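Local coordinates for glycosylation Associate Protein 1 (Streptococcus agalactiae serotype V, PDB 6OYC) that probably takes part in glycosylating and exporting serine-rich surface adhesins, as a GT-B-like component of the Gap1-Gap2-Gap3 complex of the accessory Sec system, at residues A[277-283]-A[295-300]; A[232-236]-A[259-265]; A[266-272]-A[288-293]; A[4-8]-A[32-38]. All coordinates share one frame; numbering follows the deposited sequence.

Contact 1: A[277-283]-A[295-300]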
# COMPACT_ATOMS: atom_id res chain seq x y z
N ALA A 277 0.72 -18.56 17.50
CA ALA A 277 1.77 -18.64 16.48
C ALA A 277 2.11 -17.23 16.01
O ALA A 277 1.32 -16.29 16.16
CB ALA A 277 1.35 -19.51 15.29
N ILE A 278 3.32 -17.09 15.46
CA ILE A 278 3.80 -15.83 14.92
C ILE A 278 4.17 -16.04 13.46
O ILE A 278 4.82 -17.04 13.12
CB ILE A 278 4.99 -15.28 15.72
CG1 ILE A 278 4.57 -15.00 17.17
CG2 ILE A 278 5.51 -14.01 15.08
CD1 ILE A 278 5.71 -15.00 18.14
N ILE A 279 3.73 -15.13 12.61
CA ILE A 279 4.11 -15.07 11.20
C ILE A 279 5.03 -13.87 11.00
O ILE A 279 4.77 -12.79 11.54
CB ILE A 279 2.89 -14.90 10.27
CG1 ILE A 279 1.94 -16.09 10.35
CG2 ILE A 279 3.35 -14.67 8.82
CD1 ILE A 279 0.59 -15.76 9.75
N CYS A 280 6.07 -14.04 10.18
CA CYS A 280 6.70 -12.84 9.65
C CYS A 280 7.21 -13.07 8.24
O CYS A 280 7.34 -14.20 7.76
CB CYS A 280 7.84 -12.32 10.54
SG CYS A 280 8.98 -13.57 10.95
N ASP A 281 7.47 -11.95 7.57
CA ASP A 281 7.94 -11.95 6.20
C ASP A 281 9.45 -12.14 6.09
O ASP A 281 9.95 -12.34 4.98
CB ASP A 281 7.53 -10.63 5.51
CG ASP A 281 8.14 -9.40 6.17
OD1 ASP A 281 8.13 -9.31 7.41
OD2 ASP A 281 8.65 -8.53 5.45
N ARG A 282 10.20 -12.08 7.18
CA ARG A 282 11.65 -12.10 7.04
C ARG A 282 12.28 -13.21 7.88
O ARG A 282 11.85 -13.48 9.00
CB ARG A 282 12.25 -10.75 7.40
CG ARG A 282 12.06 -9.71 6.29
CD ARG A 282 12.88 -8.48 6.60
NE ARG A 282 14.29 -8.84 6.68
CZ ARG A 282 15.14 -8.67 5.68
NH1 ARG A 282 14.72 -8.12 4.55
NH2 ARG A 282 16.41 -9.04 5.81
N LEU A 283 13.31 -13.84 7.31
CA LEU A 283 13.99 -14.94 7.99
C LEU A 283 14.86 -14.44 9.13
O LEU A 283 14.91 -15.08 10.19
CB LEU A 283 14.81 -15.75 6.99
CG LEU A 283 14.02 -16.71 6.10
CD1 LEU A 283 14.95 -17.44 5.15
CD2 LEU A 283 13.26 -17.69 6.94
N LYS A 295 7.80 -19.88 20.77
CA LYS A 295 6.54 -19.85 20.05
C LYS A 295 6.80 -20.34 18.64
O LYS A 295 7.89 -20.12 18.09
CB LYS A 295 5.94 -18.44 19.98
CG LYS A 295 5.39 -17.89 21.28
CD LYS A 295 4.14 -18.64 21.71
CE LYS A 295 3.63 -18.05 23.02
NZ LYS A 295 2.31 -18.62 23.44
N PRO A 296 5.83 -21.00 18.02
CA PRO A 296 5.95 -21.28 16.59
C PRO A 296 6.08 -19.97 15.82
O PRO A 296 5.25 -19.06 15.96
CB PRO A 296 4.65 -22.03 16.26
CG PRO A 296 4.03 -22.40 17.61
CD PRO A 296 4.53 -21.40 18.59
N VAL A 297 7.16 -19.85 15.06
CA VAL A 297 7.41 -18.70 14.19
C VAL A 297 7.44 -19.25 12.77
O VAL A 297 8.32 -20.04 12.44
CB VAL A 297 8.73 -17.99 14.54
CG1 VAL A 297 9.02 -16.86 13.58
CG2 VAL A 297 8.72 -17.47 15.99
N VAL A 298 6.47 -18.86 11.95
CA VAL A 298 6.37 -19.37 10.59
C VAL A 298 6.72 -18.26 9.61
O VAL A 298 6.15 -17.16 9.66
CB VAL A 298 4.98 -19.94 10.29
CG1 VAL A 298 4.93 -20.40 8.81
CG2 VAL A 298 4.66 -21.10 11.22
N HIS A 299 7.64 -18.55 8.69
CA HIS A 299 8.07 -17.58 7.69
C HIS A 299 7.10 -17.60 6.53
O HIS A 299 6.80 -18.67 5.97
CB HIS A 299 9.50 -17.90 7.24
CG HIS A 299 9.93 -17.18 6.00
ND1 HIS A 299 10.07 -15.80 5.95
CD2 HIS A 299 10.29 -17.64 4.78
CE1 HIS A 299 10.48 -15.45 4.74
NE2 HIS A 299 10.62 -16.55 4.01
N VAL A 300 6.57 -16.43 6.18
CA VAL A 300 5.62 -16.29 5.08
C VAL A 300 6.16 -15.21 4.16
O VAL A 300 6.08 -14.02 4.49
CB VAL A 300 4.20 -15.96 5.57
CG1 VAL A 300 3.29 -15.57 4.40
CG2 VAL A 300 3.59 -17.14 6.35
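Ile279 and Val300 meet methyl to methyl, CG2 of Ile279 lying 3.5 Å from CG2 of Val300, with Val298 on the same face of the sheet. The isoleucine holds CG2 anti to its backbone nitrogen (chi1 -63°, measured to CG1), which turns this short branch toward the neighbouring strand. Helix 505-512 covers these three residues through Ile510, and branched aliphatic side chains suit both the extended backbone and a buried apolar interface. Ile278, Cys280 and Val297 fill the other face, under helix 283-292; SG of Cys280 lies 4.2 Å from CG1 of Val297, while Ile278 CD1 packs on Lys295 CB, the two side chains crossing at about a right angle. Strands 277-280 and 297-299, with helix 283-292 between them, form a parallel beta-alpha-beta unit at one end of the seven-stranded sheet of a Rossmann-like domain, as expected of the GT-B clan. Four backbone hydrogen bonds set the parallel register: Ile278 N gives to Pro296 O and Cys280 N to Val298 O, while Val298 N reaches Ile278 O at 2.7 Å and Val300 N reaches Cys280 O nearly straight, with 175° at the hydrogen. At the C-terminal end, CD2 of Leu283 sits over one face of the His299 imidazole, 3.7 Å from the ring centroid, a CH-pi contact. The histidine swings there because its CG is anti to the backbone nitrogen (chi1 167°). Its CE1 meets Asp281 O at the ring edge, 3.2 Å away. Asp281 sends its carboxylate elsewhere, to the hydroxyl of Ser257.

Contact 2: A[232-236]-A[259-265]. With SO4 (sulfate ion), chain J.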
# COMPACT_ATOMS: atom_id res chain seq x y z
N VAL A 232 -3.73 -10.95 13.86
CA VAL A 232 -3.52 -9.54 14.19
C VAL A 232 -2.27 -9.05 13.48
O VAL A 232 -1.17 -9.60 13.66
CB VAL A 232 -3.39 -9.31 15.70
CG1 VAL A 232 -3.13 -7.81 15.99
CG2 VAL A 232 -4.65 -9.80 16.42
N SER A 233 -2.44 -8.00 12.69
CA SER A 233 -1.32 -7.19 12.23
C SER A 233 -0.62 -6.55 13.43
O SER A 233 -1.23 -5.74 14.15
CB SER A 233 -1.87 -6.12 11.29
OG SER A 233 -0.90 -5.73 10.35
N PHE A 234 0.64 -6.92 13.69
CA PHE A 234 1.31 -6.42 14.89
C PHE A 234 1.45 -4.90 14.84
O PHE A 234 2.10 -4.36 13.93
CB PHE A 234 2.70 -7.06 15.05
CG PHE A 234 3.38 -6.72 16.36
CD1 PHE A 234 3.93 -5.47 16.57
CD2 PHE A 234 3.47 -7.66 17.37
CE1 PHE A 234 4.56 -5.16 17.77
CE2 PHE A 234 4.09 -7.36 18.57
CZ PHE A 234 4.64 -6.11 18.77
N ASN A 235 0.90 -4.21 15.83
CA ASN A 235 0.99 -2.76 15.89
C ASN A 235 0.79 -2.29 17.32
O ASN A 235 -0.21 -2.65 17.96
CB ASN A 235 -0.05 -2.13 14.96
CG ASN A 235 0.34 -0.74 14.53
OD1 ASN A 235 0.78 0.06 15.34
ND2 ASN A 235 0.19 -0.46 13.24
N GLN A 236 1.71 -1.47 17.82
CA GLN A 236 1.53 -0.95 19.17
C GLN A 236 0.29 -0.07 19.31
O GLN A 236 -0.21 0.10 20.42
CB GLN A 236 2.76 -0.17 19.63
CG GLN A 236 3.08 1.05 18.78
CD GLN A 236 4.39 1.73 19.19
OE1 GLN A 236 5.35 1.77 18.41
NE2 GLN A 236 4.44 2.25 20.42
N ARG A 259 6.47 -2.33 8.46
CA ARG A 259 5.69 -1.71 9.53
C ARG A 259 6.33 -1.84 10.90
O ARG A 259 6.25 -0.92 11.71
CB ARG A 259 4.30 -2.34 9.59
CG ARG A 259 3.40 -1.83 10.71
CD ARG A 259 2.04 -2.53 10.68
NE ARG A 259 2.15 -3.95 11.03
CZ ARG A 259 1.91 -4.95 10.18
NH1 ARG A 259 1.52 -4.70 8.93
NH2 ARG A 259 2.04 -6.21 10.59
N ASN A 260 6.98 -2.95 11.19
CA ASN A 260 7.34 -3.27 12.56
C ASN A 260 8.82 -3.03 12.81
O ASN A 260 9.67 -3.44 12.02
CB ASN A 260 6.94 -4.70 12.87
CG ASN A 260 5.44 -4.87 12.87
OD1 ASN A 260 4.88 -5.76 12.21
ND2 ASN A 260 4.76 -3.97 13.57
N ASN A 261 9.11 -2.35 13.92
CA ASN A 261 10.45 -2.30 14.48
C ASN A 261 10.72 -3.58 15.28
O ASN A 261 10.04 -3.85 16.28
CB ASN A 261 10.59 -1.06 15.35
CG ASN A 261 12.01 -0.80 15.76
OD1 ASN A 261 12.75 -1.73 16.08
ND2 ASN A 261 12.40 0.46 15.74
N ALA A 262 11.69 -4.38 14.82
CA ALA A 262 12.03 -5.63 15.49
C ALA A 262 12.26 -5.45 16.99
O ALA A 262 11.81 -6.26 17.81
CB ALA A 262 13.27 -6.24 14.83
N HIS A 263 12.97 -4.38 17.37
CA HIS A 263 13.17 -4.12 18.79
C HIS A 263 11.83 -3.99 19.51
O HIS A 263 11.66 -4.54 20.61
CB HIS A 263 14.00 -2.85 19.00
CG HIS A 263 14.00 -2.37 20.42
ND1 HIS A 263 14.82 -2.90 21.39
CD2 HIS A 263 13.26 -1.42 21.03
CE1 HIS A 263 14.60 -2.29 22.54
NE2 HIS A 263 13.65 -1.38 22.35
N ASN A 264 10.88 -3.27 18.92
CA ASN A 264 9.57 -3.12 19.54
C ASN A 264 8.85 -4.46 19.63
O ASN A 264 8.18 -4.74 20.62
CB ASN A 264 8.72 -2.12 18.76
CG ASN A 264 9.14 -0.69 18.99
OD1 ASN A 264 10.06 -0.42 19.78
ND2 ASN A 264 8.47 0.24 18.32
N VAL A 265 8.97 -5.29 18.59
CA VAL A 265 8.38 -6.62 18.66
C VAL A 265 9.00 -7.41 19.81
O VAL A 265 8.31 -7.89 20.71
CB VAL A 265 8.53 -7.35 17.32
CG1 VAL A 265 8.03 -8.78 17.47
CG2 VAL A 265 7.78 -6.60 16.22
S SO4 J . 5.44 -1.26 16.22
O1 SO4 J . 4.08 -1.80 16.31
O2 SO4 J . 5.99 -1.02 17.56
O3 SO4 J . 6.31 -2.24 15.52
O4 SO4 J . 5.43 -0.01 15.44
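A largely polar contact, centred on Phe234, Arg259 and Asn260, joins the loop after strand 229-233 to the start of helix 262-267, at the carboxyl edge of the parallel sheet. In Rossmann-like folds this edge commonly forms binding pockets, and here a sulfate ion, probably from the crystallisation liquor, is bound. The carbonyl oxygen of Phe234 is gripped twice: Asn260 ND2 donates at 2.7 Å and Arg259 NE at 2.9 Å, the two arriving from opposite faces of the carbonyl plane. Neither donor lies in that plane; the amide nitrogen stands 47° out of it. The arginine chain bends at chi3 (67°), which brings its NE to this oxygen while its guanidinium spreads one face over Ser233 OG. NH1 forms a salt bridge with Asp33. Asn260 suits its place because one amide serves three partners: OD1 accepts from Phe256 N, and the two hydrogens of ND2 go to Phe234 O and to sulfate O3. The same ND2 lies at the edge of the Phe234 ring, with ring and amide planes almost perpendicular (87°). Val265 CG2 lies over one face of that ring, 4.0 Å from its centroid, an aliphatic branch from the helix packing on the aromatic ring. Asn261 is the N-cap, its OD1 accepting from His263 N. The anion is held near this helix start by neutral donors: Asn261 N to O3, Gln236 N to O1, and Asn264 ND2 to O2 at 2.9 Å.

Contact 3: A[266-272]-A[288-293]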
# COMPACT_ATOMS: atom_id res chain seq x y z
N LEU A 266 10.33 -7.53 19.80
CA LEU A 266 11.03 -8.37 20.77
C LEU A 266 10.90 -7.87 22.19
O LEU A 266 11.23 -8.61 23.12
CB LEU A 266 12.51 -8.46 20.43
CG LEU A 266 12.75 -9.07 19.07
CD1 LEU A 266 14.10 -8.63 18.52
CD2 LEU A 266 12.66 -10.58 19.23
N GLU A 267 10.44 -6.64 22.39
CA GLU A 267 10.27 -6.09 23.72
C GLU A 267 8.88 -6.36 24.28
O GLU A 267 8.71 -6.37 25.51
CB GLU A 267 10.57 -4.59 23.68
CG GLU A 267 9.85 -3.73 24.69
CD GLU A 267 10.16 -2.25 24.53
OE1 GLU A 267 9.73 -1.66 23.51
OE2 GLU A 267 10.82 -1.67 25.44
N ASP A 268 7.89 -6.62 23.43
CA ASP A 268 6.50 -6.75 23.85
C ASP A 268 6.21 -8.20 24.25
O ASP A 268 5.43 -8.91 23.61
CB ASP A 268 5.57 -6.27 22.75
CG ASP A 268 4.11 -6.21 23.19
OD1 ASP A 268 3.80 -6.68 24.31
OD2 ASP A 268 3.27 -5.71 22.41
N TYR A 269 6.87 -8.63 25.33
CA TYR A 269 6.67 -9.97 25.88
C TYR A 269 5.20 -10.31 26.06
O TYR A 269 4.78 -11.45 25.81
CB TYR A 269 7.35 -10.10 27.24
CG TYR A 269 8.85 -10.32 27.27
CD1 TYR A 269 9.38 -11.61 27.24
CD2 TYR A 269 9.73 -9.25 27.39
CE1 TYR A 269 10.76 -11.82 27.30
CE2 TYR A 269 11.11 -9.45 27.45
CZ TYR A 269 11.61 -10.74 27.41
OH TYR A 269 12.98 -10.95 27.47
N SER A 270 4.40 -9.34 26.51
CA SER A 270 3.00 -9.61 26.83
C SER A 270 2.23 -10.03 25.59
O SER A 270 1.44 -10.99 25.64
CB SER A 270 2.36 -8.39 27.49
OG SER A 270 2.82 -8.24 28.83
N SER A 271 2.45 -9.33 24.47
CA SER A 271 1.79 -9.72 23.22
C SER A 271 2.30 -11.07 22.72
O SER A 271 1.51 -11.93 22.31
CB SER A 271 2.00 -8.65 22.15
OG SER A 271 1.35 -7.43 22.47
N LEU A 272 3.62 -11.26 22.73
CA LEU A 272 4.19 -12.47 22.14
C LEU A 272 3.80 -13.71 22.93
O LEU A 272 3.57 -14.78 22.34
CB LEU A 272 5.72 -12.37 22.08
CG LEU A 272 6.29 -11.21 21.28
CD1 LEU A 272 7.77 -11.39 21.10
CD2 LEU A 272 5.59 -11.11 19.92
N GLN A 288 15.52 -13.98 15.17
CA GLN A 288 15.52 -13.25 16.43
C GLN A 288 14.33 -13.65 17.30
O GLN A 288 14.47 -13.86 18.50
CB GLN A 288 15.49 -11.74 16.20
CG GLN A 288 16.76 -11.13 15.63
CD GLN A 288 16.59 -9.64 15.39
OE1 GLN A 288 16.16 -9.23 14.31
NE2 GLN A 288 16.89 -8.83 16.40
N LEU A 289 13.14 -13.75 16.69
CA LEU A 289 11.96 -14.15 17.45
C LEU A 289 12.14 -15.53 18.06
O LEU A 289 11.98 -15.71 19.27
CB LEU A 289 10.73 -14.11 16.55
CG LEU A 289 10.12 -12.72 16.41
CD1 LEU A 289 9.13 -12.71 15.27
CD2 LEU A 289 9.45 -12.34 17.72
N LYS A 290 12.47 -16.52 17.23
CA LYS A 290 12.71 -17.88 17.72
C LYS A 290 13.78 -17.90 18.81
O LYS A 290 13.71 -18.72 19.73
CB LYS A 290 13.13 -18.79 16.56
CG LYS A 290 12.00 -19.29 15.69
CD LYS A 290 11.20 -20.42 16.36
CE LYS A 290 10.55 -21.35 15.31
NZ LYS A 290 9.49 -22.25 15.88
N GLU A 291 14.77 -17.01 18.71
CA GLU A 291 15.79 -16.91 19.76
C GLU A 291 15.17 -16.48 21.08
O GLU A 291 15.51 -17.04 22.13
CB GLU A 291 16.86 -15.92 19.32
CG GLU A 291 18.03 -15.72 20.29
CD GLU A 291 19.27 -15.16 19.58
OE1 GLU A 291 20.40 -15.58 19.91
OE2 GLU A 291 19.11 -14.30 18.67
N LYS A 292 14.26 -15.51 21.05
CA LYS A 292 13.85 -14.89 22.30
C LYS A 292 12.63 -15.54 22.92
O LYS A 292 12.48 -15.48 24.15
CB LYS A 292 13.59 -13.39 22.10
CG LYS A 292 13.53 -12.62 23.44
CD LYS A 292 13.58 -11.12 23.24
CE LYS A 292 13.56 -10.37 24.57
NZ LYS A 292 13.64 -8.87 24.39
N ILE A 293 11.73 -16.14 22.15
CA ILE A 293 10.57 -16.76 22.78
C ILE A 293 10.29 -18.10 22.13
O ILE A 293 10.57 -18.34 20.96
CB ILE A 293 9.30 -15.87 22.74
CG1 ILE A 293 8.23 -16.47 23.67
CG2 ILE A 293 8.79 -15.71 21.33
CD1 ILE A 293 6.96 -15.62 23.91
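Lys292 NZ gives a hydrogen bond of 2.7 Å to Leu266 O, the one hydrogen bond that spans the two segments. It comes from above the carbonyl plane, 50° out of it, so it does not follow a lone pair. With every side-chain torsion near 180°, the lysine is fully stretched, long enough to cross from its own helix to the carbonyl near the end of helix 262-267. On the way its CD passes Leu266 CB, and CE comes within 3.0 Å of Tyr269 OH, the lysine chain crossing the phenol at about a right angle. Beside this polar bridge the leucines pack together: Leu289 CD2 touches both Leu266 CD2, at 4.0 Å, and Leu272 CD1, at 3.9 Å. Ile293 adds its CD1 against the Leu272 CB, while Gln288 lays its amide nitrogen on Leu266 CD1. Between the two short helices Asp268 is the N-cap of helix 269-273: OD1 accepts from Ser271 N, and OD2 from Ser271 OG at 2.6 Å. Helices 262-267 and 269-273 thus pack through a leucine-rich seam against helix 283-292, as neighbouring connecting helices do on a parallel Rossmann-like alpha/beta sheet.

Contact 4: A[4-8]-A[32-38]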
# COMPACT_ATOMS: atom_id res chain seq x y z
N PHE A 4 -9.28 -11.17 10.51
CA PHE A 4 -8.05 -10.45 10.20
C PHE A 4 -8.18 -9.02 10.70
O PHE A 4 -9.19 -8.35 10.43
CB PHE A 4 -7.75 -10.45 8.70
CG PHE A 4 -7.20 -11.76 8.18
CD1 PHE A 4 -8.07 -12.79 7.78
CD2 PHE A 4 -5.84 -11.96 8.07
CE1 PHE A 4 -7.57 -13.99 7.29
CE2 PHE A 4 -5.34 -13.16 7.58
CZ PHE A 4 -6.20 -14.17 7.19
N ILE A 5 -7.18 -8.55 11.43
CA ILE A 5 -7.18 -7.15 11.85
C ILE A 5 -6.00 -6.47 11.17
O ILE A 5 -4.85 -6.75 11.54
CB ILE A 5 -7.12 -7.01 13.37
CG1 ILE A 5 -8.32 -7.74 14.01
CG2 ILE A 5 -7.06 -5.54 13.75
CD1 ILE A 5 -8.43 -7.53 15.48
N PRO A 6 -6.22 -5.58 10.20
CA PRO A 6 -5.12 -4.94 9.47
C PRO A 6 -4.56 -3.75 10.23
O PRO A 6 -5.10 -3.31 11.24
CB PRO A 6 -5.79 -4.48 8.16
CG PRO A 6 -7.18 -4.11 8.61
CD PRO A 6 -7.54 -5.10 9.73
N SER A 7 -3.46 -3.22 9.70
CA SER A 7 -2.85 -1.97 10.16
C SER A 7 -2.80 -1.01 8.98
O SER A 7 -1.74 -0.79 8.39
CB SER A 7 -1.43 -2.19 10.73
OG SER A 7 -1.51 -2.86 11.97
N TRP A 8 -3.96 -0.50 8.59
CA TRP A 8 -4.02 0.37 7.43
C TRP A 8 -4.29 1.79 7.89
O TRP A 8 -5.19 2.46 7.38
CB TRP A 8 -5.10 -0.09 6.44
CG TRP A 8 -4.88 -1.46 5.90
CD1 TRP A 8 -3.69 -2.14 5.82
CD2 TRP A 8 -5.88 -2.32 5.35
NE1 TRP A 8 -3.90 -3.39 5.26
CE2 TRP A 8 -5.22 -3.51 4.95
CE3 TRP A 8 -7.26 -2.20 5.15
CZ2 TRP A 8 -5.91 -4.58 4.38
CZ3 TRP A 8 -7.93 -3.25 4.57
CH2 TRP A 8 -7.26 -4.43 4.20
N ASP A 32 0.42 -5.34 1.84
CA ASP A 32 1.12 -5.69 3.08
C ASP A 32 0.76 -7.11 3.48
O ASP A 32 0.10 -7.84 2.74
CB ASP A 32 0.83 -4.67 4.18
CG ASP A 32 -0.59 -4.79 4.75
OD1 ASP A 32 -1.38 -5.64 4.29
OD2 ASP A 32 -0.92 -4.01 5.66
N ASP A 33 1.17 -7.48 4.70
CA ASP A 33 1.01 -8.85 5.18
C ASP A 33 -0.46 -9.26 5.27
O ASP A 33 -0.80 -10.42 5.00
CB ASP A 33 1.73 -9.03 6.52
CG ASP A 33 1.31 -7.99 7.57
OD1 ASP A 33 1.06 -6.82 7.20
OD2 ASP A 33 1.25 -8.35 8.78
N THR A 34 -1.35 -8.34 5.63
CA THR A 34 -2.76 -8.72 5.72
C THR A 34 -3.31 -9.09 4.35
O THR A 34 -4.04 -10.09 4.23
CB THR A 34 -3.57 -7.58 6.33
OG1 THR A 34 -3.03 -7.23 7.60
CG2 THR A 34 -5.05 -8.01 6.48
N ILE A 35 -3.00 -8.30 3.32
CA ILE A 35 -3.45 -8.63 1.97
C ILE A 35 -2.92 -10.00 1.57
O ILE A 35 -3.66 -10.88 1.10
CB ILE A 35 -2.99 -7.56 0.96
CG1 ILE A 35 -3.47 -6.16 1.36
CG2 ILE A 35 -3.38 -7.99 -0.47
CD1 ILE A 35 -4.92 -5.92 1.13
N ASN A 36 -1.62 -10.19 1.74
CA ASN A 36 -1.00 -11.45 1.35
C ASN A 36 -1.65 -12.63 2.08
O ASN A 36 -1.96 -13.65 1.46
CB ASN A 36 0.49 -11.36 1.64
CG ASN A 36 1.16 -12.70 1.59
OD1 ASN A 36 1.15 -13.45 2.57
ND2 ASN A 36 1.72 -13.03 0.42
N GLN A 37 -1.90 -12.47 3.39
CA GLN A 37 -2.42 -13.58 4.18
C GLN A 37 -3.89 -13.84 3.88
O GLN A 37 -4.32 -15.00 3.86
CB GLN A 37 -2.21 -13.31 5.67
CG GLN A 37 -0.74 -13.43 6.06
CD GLN A 37 -0.37 -12.66 7.30
OE1 GLN A 37 -1.23 -12.33 8.13
NE2 GLN A 37 0.92 -12.38 7.46
N MET A 38 -4.68 -12.79 3.67
CA MET A 38 -6.08 -13.07 3.39
C MET A 38 -6.27 -13.74 2.04
O MET A 38 -7.17 -14.57 1.88
CB MET A 38 -6.91 -11.80 3.44
CG MET A 38 -8.39 -12.10 3.24
SD MET A 38 -9.37 -10.93 4.17
CE MET A 38 -8.13 -9.66 4.29
O HOH W 1 -1.82 -4.88 7.91
O HOH W 2 1.06 -2.32 7.34
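Trp8 turns its indole edge toward Asp32, the ring and carboxylate planes 35° apart, and NE1 makes a weak hydrogen bond of 3.1 Å to OD2. Farther along the ring, CZ2 meets Ile35 CD1 at 3.7 Å, the two side chains crossing at about a right angle, and Thr34 CG2 approaches obliquely. Pro6 CB rests over the centre of the indole, 3.4 Å above its plane, and also touches the threonine hydroxyl; the rigid proline ring and the flat indole fit closely. Asp32 is the N-cap of helix 33-43: its CG stands between backbone nitrogen and carbonyl carbon (chi1 73°), folding OD1 back to accept from Ile35 N and, weakly, from Thr34 N. The contact joins strand 2-5, within the parallel Rossmann-like sheet, to the helix that follows it through a long loop, the first beta-alpha step of that domain. One water ties both sides together, accepting from Ser7 N and donating to Asp32 OD2 at 2.6 Å and to Thr34 OG1. At the strand end of segment 4-8, the Phe4 ring lies against the helix, with Met38 CA over one face and Gln37 CB meeting CE2 at 3.7 Å. Met38 SD adds an oblique Met-aromatic contact, 4.9 Å from the ring centroid. Gln37 suits this border: its methylene packs on the phenylalanine while its NE2 donates to Ser254 OG.

All four contacts belong to one Rossmann-like domain built on the seven-stranded parallel sheet. Along the chain contact 4 closes first, then contact 2; contacts 3 and 1 follow with alternating segments. Contacts 2 and 4 lie on adjacent strands, 229-233 and 2-5, their centres about 13 Å apart, and the Arg259–Asp33 salt bridge ties them. Contact 3 shares helix 262-267 with contact 2, about 11 Å between centres, and helix 283-292 leads on from contact 1's first strand. Contact 1 ends the sheet, yet Ile279 and Val300 reach helix 33-43 of contact 4. Contact 3 touches both contacts 1 and 2, so packing runs from the sheet's middle to its edge; the sulfate sits in contact 2 alone.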